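Local coordinates for PG_0823 protein (Porphyromonas gingivalis, PDB 2FSW) that probably binds DNA as a dimeric winged helix-turn-helix transcriptional regulator of the HxlR family, at residues I57-L60 and K61-C64; Y83-P87 and L88-V92. All coordinates share one frame; numbering follows the deposited sequence.

How the contacts relate
Both contacts are local, each formed by consecutive residues, contact 1 within a helix and contact 2 at a strand-to-helix junction, and they illustrate how the same i to i+4 bonding serves different places in a winged-helix fold. Contact 1 lies mid-way along helix 53-65 and is built from four backbone bonds, with buried leucines on one flank and charged or exposed side chains on another. In contact 2 a threonine side chain caps the short helix 87-90, and a water joins a glutamate to the end of strand 80-85. Both are partly buried, but contact 2 also meets the second subunit, whereas no other chain touches contact 1. Tyr83 of contact 2 packs on Leu60 and Cys64 of contact 1.

Contact 1. Residues I57-L60 and K61-C64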
ATOM      1  N   ILE B  57       8.671   8.622  13.812  1.00 65.64           N
ATOM      2  CA  ILE B  57       9.142   9.981  13.494  1.00 65.60           C
ATOM      3  C   ILE B  57       9.827  10.115  12.130  1.00 65.17           C
ATOM      4  O   ILE B  57       9.819  11.197  11.538  1.00 65.14           O
ATOM      5  CB  ILE B  57      10.009  10.635  14.622  1.00 65.71           C
ATOM      6  CG1 ILE B  57      11.522  10.507  14.362  1.00 66.18           C
ATOM      7  CG2 ILE B  57       9.590  10.158  16.008  1.00 66.76           C
ATOM      8  CD1 ILE B  57      12.110   9.127  14.543  1.00 67.58           C
ATOM      9  N   ASP B  58      10.433   9.031  11.649  1.00 64.83           N
ATOM     10  CA  ASP B  58      10.963   9.008  10.289  1.00 64.49           C
ATOM     11  C   ASP B  58       9.783   9.047   9.314  1.00 63.89           C
ATOM     12  O   ASP B  58       9.808   9.769   8.315  1.00 63.53           O
ATOM     13  CB  ASP B  58      11.830   7.770  10.052  1.00 64.44           C
ATOM     14  CG  ASP B  58      13.102   7.766  10.892  1.00 65.92           C
ATOM     15  OD1 ASP B  58      13.691   6.672  11.026  1.00 67.13           O
ATOM     16  OD2 ASP B  58      13.524   8.833  11.412  1.00 65.57           O
ATOM     17  N   GLU B  59       8.739   8.292   9.639  1.00 63.58           N
ATOM     18  CA  GLU B  59       7.515   8.262   8.836  1.00 63.43           C
ATOM     19  C   GLU B  59       6.761   9.597   8.905  1.00 62.75           C
ATOM     20  O   GLU B  59       6.337  10.126   7.884  1.00 62.39           O
ATOM     21  CB  GLU B  59       6.634   7.084   9.258  1.00 63.46           C
ATOM     22  CG  GLU B  59       5.578   6.695   8.244  1.00 65.34           C
ATOM     23  CD  GLU B  59       6.152   6.044   7.008  1.00 66.59           C
ATOM     24  OE1 GLU B  59       6.803   4.981   7.130  1.00 66.83           O
ATOM     25  OE2 GLU B  59       5.933   6.598   5.910  1.00 67.48           O
ATOM     26  N   LEU B  60       6.628  10.157  10.105  1.00 62.72           N
ATOM     27  CA  LEU B  60       6.068  11.505  10.263  1.00 62.55           C
ATOM     28  C   LEU B  60       6.851  12.561   9.474  1.00 62.51           C
ATOM     29  O   LEU B  60       6.247  13.441   8.866  1.00 62.74           O
ATOM     30  CB  LEU B  60       5.951  11.902  11.742  1.00 62.22           C
ATOM     31  CG  LEU B  60       4.830  11.229  12.557  1.00 62.11           C
ATOM     32  CD1 LEU B  60       4.972  11.520  14.057  1.00 60.83           C
ATOM     33  CD2 LEU B  60       3.419  11.580  12.052  1.00 59.44           C
ATOM     34  N   LYS B  61       8.181  12.456   9.469  1.00 62.46           N
ATOM     35  CA  LYS B  61       9.029  13.368   8.687  1.00 62.80           C
ATOM     36  C   LYS B  61       8.810  13.189   7.188  1.00 62.41           C
ATOM     37  O   LYS B  61       8.624  14.161   6.458  1.00 62.41           O
ATOM     38  CB  LYS B  61      10.518  13.181   9.009  1.00 62.63           C
ATOM     39  CG  LYS B  61      11.405  14.177   8.263  1.00 63.59           C
ATOM     40  CD  LYS B  61      12.870  13.745   8.118  1.00 63.95           C
ATOM     41  CE  LYS B  61      13.103  12.658   7.040  1.00 66.62           C
ATOM     42  NZ  LYS B  61      12.020  12.434   6.000  1.00 66.20           N
ATOM     43  N   PHE B  62       8.846  11.938   6.743  1.00 62.40           N
ATOM     44  CA  PHE B  62       8.575  11.579   5.348  1.00 62.23           C
ATOM     45  C   PHE B  62       7.260  12.203   4.856  1.00 61.95           C
ATOM     46  O   PHE B  62       7.248  12.919   3.856  1.00 61.83           O
ATOM     47  CB  PHE B  62       8.589  10.051   5.211  1.00 62.07           C
ATOM     48  CG  PHE B  62       8.268   9.546   3.835  1.00 62.38           C
ATOM     49  CD1 PHE B  62       9.229   9.577   2.822  1.00 62.07           C
ATOM     50  CD2 PHE B  62       7.012   8.996   3.559  1.00 61.94           C
ATOM     51  CE1 PHE B  62       8.935   9.087   1.544  1.00 61.22           C
ATOM     52  CE2 PHE B  62       6.708   8.510   2.289  1.00 60.55           C
ATOM     53  CZ  PHE B  62       7.673   8.554   1.281  1.00 61.05           C
ATOM     54  N   LEU B  63       6.175  11.961   5.590  1.00 62.19           N
ATOM     55  CA  LEU B  63       4.842  12.457   5.221  1.00 62.49           C
ATOM     56  C   LEU B  63       4.710  13.983   5.210  1.00 62.75           C
ATOM     57  O   LEU B  63       3.972  14.538   4.387  1.00 62.20           O
ATOM     58  CB  LEU B  63       3.773  11.849   6.127  1.00 62.41           C
ATOM     59  CG  LEU B  63       3.516  10.338   6.064  1.00 62.64           C
ATOM     60  CD1 LEU B  63       2.663   9.936   7.246  1.00 61.74           C
ATOM     61  CD2 LEU B  63       2.858   9.937   4.734  1.00 62.33           C
ATOM     62  N   CYS B  64       5.397  14.658   6.136  1.00 63.54           N
ATOM     63  CA  CYS B  64       5.484  16.128   6.115  1.00 63.96           C
ATOM     64  C   CYS B  64       6.207  16.599   4.850  1.00 63.90           C
ATOM     65  O   CYS B  64       5.762  17.538   4.187  1.00 63.87           O
ATOM     66  CB  CYS B  64       6.210  16.657   7.356  1.00 64.34           C
ATOM     67  SG  CYS B  64       5.194  16.750   8.846  1.00 66.66           S
TER
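The Phe62 ring and the Glu59 carboxylate run side by side from positions three residues apart, about one turn of helix 53-65, their planes 80° apart. Glu59 OE2 approaches the ring obliquely, reaching Phe62 CD2 at 3.5 Å. Phe62 carries its CG anti to the backbone N (chi1 178°), and Glu59 does likewise before bending at chi2 (71°), which brings the carboxylate alongside the ring. The same OE2 is hydrogen-bonded to Thr27 OG1 of helix 27-34, a link that would restrict the carboxylate's rotation.

Beneath the side chains runs regular helical bonding. Phe62 N binds Asp58 O at 2.8 Å, and Leu63 N binds Glu59 O at 2.9 Å. Lys61 N to Ile57 O is also 2.9 Å; Cys64 N closes the series on Leu60 O at 3.1 Å. Leu63 folds back over this bonding, its CG lying 3.4 Å from Glu59 O.

In winged-helix proteins the second helix of the helix-turn-helix is the usual DNA-recognition element, and helix 53-65, following helix 41-47, probably fills that place. Leu60 and Leu63 are buried, Leu60 against Tyr41 and Leu44, Leu63 against Ile30 and Ile31. The chemistry is thus divided: apolar branches seat the helix on its neighbours, while the carboxylate of Glu59 adds a polar tie to helix 27-34.

Contact 2. Residues Y83-P87 and L88-V92; sequences YSLTP and LGEKV
Glu90 leans back over Leu85 and Thr86, which lead into its own helix, and each part of its side chain meets something different. Glu90 CB passes 3.5 Å from Thr86 O, the acceptor of the residue's own amide: Glu90 N binds Thr86 O at 2.8 Å. CG, set anti to the carbonyl carbon (chi1 -77°), rests against both that oxygen and the apolar side of Leu85, whose CB is 3.9 Å from Glu90 CG. Beyond CG the chain is extended; CD and OE1 stay near Thr86 O, and OE1 faces Leu85 O across a water. This water donates to both oxygens, supplying the hydrogens that two acceptors could not give each other.

Thr86 occupies the N-cap position, at the point where the second strand of the wing hairpin of this winged-helix fold gives way to helix 87-90. It holds OG1 between its backbone N and carbonyl carbon (chi1 61°), where Thr86 OG1 accepts from Gly89 N at 3.1 Å in a nearly straight bond (165°). The hydroxyl is also hydrogen-bonded to Gly67 O, tying the cap to the residues just ahead of strand 69-74, while Leu85 O takes a further bond from Lys70 NZ. Pro87 follows the cap, and its carbonyl receives a weak bond from Lys91 N, while Lys91 CG lies 3.4 Å from Pro87 O.

On the buried flank Leu85 CD1 touches Gly89 O at 3.6 Å, and the leucine packs on Ile31 and Ile34 of helix 27-34. Leu88 and Lys91 rest on Asn106 of the second subunit, and Val92 meets Phe102 of that subunit.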
ATOM      1  N   TYR B  83      -0.649  16.883  14.691  1.00 62.72           N
ATOM      2  CA  TYR B  83      -0.667  16.573  13.267  1.00 61.99           C
ATOM      3  C   TYR B  83      -2.086  16.519  12.712  1.00 61.36           C
ATOM      4  O   TYR B  83      -3.014  16.053  13.377  1.00 61.15           O
ATOM      5  CB  TYR B  83       0.050  15.244  12.994  1.00 61.68           C
ATOM      6  CG  TYR B  83       1.538  15.288  13.249  1.00 61.37           C
ATOM      7  CD1 TYR B  83       2.420  15.726  12.260  1.00 60.86           C
ATOM      8  CD2 TYR B  83       2.074  14.886  14.483  1.00 60.27           C
ATOM      9  CE1 TYR B  83       3.795  15.767  12.491  1.00 61.15           C
ATOM     10  CE2 TYR B  83       3.436  14.926  14.721  1.00 60.26           C
ATOM     11  CZ  TYR B  83       4.298  15.363  13.720  1.00 61.10           C
ATOM     12  OH  TYR B  83       5.669  15.405  13.952  1.00 61.67           O
ATOM     13  N   SER B  84      -2.241  17.008  11.488  1.00 60.95           N
ATOM     14  CA  SER B  84      -3.492  16.870  10.738  1.00 60.38           C
ATOM     15  C   SER B  84      -3.174  16.629   9.277  1.00 59.67           C
ATOM     16  O   SER B  84      -2.033  16.825   8.848  1.00 59.14           O
ATOM     17  CB  SER B  84      -4.361  18.115  10.881  1.00 60.48           C
ATOM     18  OG  SER B  84      -3.636  19.271  10.511  1.00 61.86           O
ATOM     19  N   LEU B  85      -4.175  16.207   8.513  1.00 59.00           N
ATOM     20  CA  LEU B  85      -3.966  15.987   7.092  1.00 59.20           C
ATOM     21  C   LEU B  85      -4.075  17.305   6.341  1.00 59.37           C
ATOM     22  O   LEU B  85      -4.939  18.137   6.654  1.00 59.26           O
ATOM     23  CB  LEU B  85      -4.970  14.959   6.507  1.00 58.61           C
ATOM     24  CG  LEU B  85      -4.925  13.488   6.972  1.00 59.05           C
ATOM     25  CD1 LEU B  85      -5.822  12.604   6.098  1.00 58.00           C
ATOM     26  CD2 LEU B  85      -3.498  12.905   7.041  1.00 57.56           C
ATOM     27  N   THR B  86      -3.198  17.476   5.349  1.00 59.60           N
ATOM     28  CA  THR B  86      -3.358  18.500   4.318  1.00 59.38           C
ATOM     29  C   THR B  86      -4.491  18.123   3.347  1.00 59.54           C
ATOM     30  O   THR B  86      -4.992  16.995   3.385  1.00 59.71           O
ATOM     31  CB  THR B  86      -2.041  18.719   3.530  1.00 59.74           C
ATOM     32  OG1 THR B  86      -1.648  17.506   2.873  1.00 58.36           O
ATOM     33  CG2 THR B  86      -0.915  19.196   4.453  1.00 59.45           C
ATOM     34  N   PRO B  87      -4.945  19.080   2.508  1.00 59.32           N
ATOM     35  CA  PRO B  87      -5.892  18.722   1.448  1.00 59.42           C
ATOM     36  C   PRO B  87      -5.378  17.612   0.517  1.00 59.39           C
ATOM     37  O   PRO B  87      -6.171  16.784   0.055  1.00 58.93           O
ATOM     38  CB  PRO B  87      -6.103  20.048   0.698  1.00 59.13           C
ATOM     39  CG  PRO B  87      -5.838  21.114   1.773  1.00 58.97           C
ATOM     40  CD  PRO B  87      -4.686  20.538   2.546  1.00 59.23           C
ATOM     41  N   LEU B  88      -4.068  17.582   0.266  1.00 59.45           N
ATOM     42  CA  LEU B  88      -3.460  16.470  -0.478  1.00 59.35           C
ATOM     43  C   LEU B  88      -3.593  15.143   0.287  1.00 58.84           C
ATOM     44  O   LEU B  88      -4.047  14.143  -0.272  1.00 58.70           O
ATOM     45  CB  LEU B  88      -1.984  16.763  -0.798  1.00 59.55           C
ATOM     46  CG  LEU B  88      -1.259  15.715  -1.668  1.00 59.42           C
ATOM     47  CD1 LEU B  88      -1.889  15.571  -3.041  1.00 56.51           C
ATOM     48  CD2 LEU B  88       0.222  16.110  -1.791  1.00 59.82           C
ATOM     49  N   GLY B  89      -3.217  15.152   1.567  1.00 58.33           N
ATOM     50  CA  GLY B  89      -3.304  13.963   2.417  1.00 57.63           C
ATOM     51  C   GLY B  89      -4.731  13.466   2.521  1.00 57.53           C
ATOM     52  O   GLY B  89      -4.980  12.257   2.633  1.00 57.06           O
ATOM     53  N   GLU B  90      -5.679  14.398   2.475  1.00 56.93           N
ATOM     54  CA  GLU B  90      -7.084  14.020   2.506  1.00 57.13           C
ATOM     55  C   GLU B  90      -7.478  13.211   1.254  1.00 56.27           C
ATOM     56  O   GLU B  90      -8.405  12.409   1.317  1.00 56.10           O
ATOM     57  CB  GLU B  90      -7.994  15.244   2.728  1.00 56.99           C
ATOM     58  CG  GLU B  90      -8.051  15.772   4.187  1.00 57.89           C
ATOM     59  CD  GLU B  90      -8.845  17.091   4.340  1.00 59.54           C
ATOM     60  OE1 GLU B  90      -8.386  18.001   5.071  1.00 64.55           O
ATOM     61  OE2 GLU B  90      -9.931  17.238   3.736  1.00 62.58           O
ATOM     62  N   LYS B  91      -6.771  13.416   0.133  1.00 55.59           N
ATOM     63  CA  LYS B  91      -7.011  12.647  -1.105  1.00 55.25           C
ATOM     64  C   LYS B  91      -6.574  11.177  -1.028  1.00 53.84           C
ATOM     65  O   LYS B  91      -6.867  10.383  -1.947  1.00 53.04           O
ATOM     66  CB  LYS B  91      -6.329  13.288  -2.324  1.00 55.43           C
ATOM     67  CG  LYS B  91      -6.676  14.746  -2.572  1.00 59.11           C
ATOM     68  CD  LYS B  91      -8.036  14.865  -3.196  1.00 63.73           C
ATOM     69  CE  LYS B  91      -8.280  16.270  -3.672  1.00 67.53           C
ATOM     70  NZ  LYS B  91      -7.471  16.531  -4.892  1.00 71.98           N
ATOM     71  N   VAL B  92      -5.845  10.837   0.030  1.00 52.60           N
ATOM     72  CA  VAL B  92      -5.449   9.435   0.303  1.00 52.50           C
ATOM     73  C   VAL B  92      -6.562   8.635   0.999  1.00 51.99           C
ATOM     74  O   VAL B  92      -6.624   7.420   0.868  1.00 52.46           O
ATOM     75  CB  VAL B  92      -4.144   9.387   1.154  1.00 52.37           C
ATOM     76  CG1 VAL B  92      -3.660   7.959   1.361  1.00 51.85           C
ATOM     77  CG2 VAL B  92      -3.078  10.220   0.497  1.00 51.86           C
TER
HETATM   78  O   HOH W   1      -6.531  19.682   5.258  1.00 86.99           O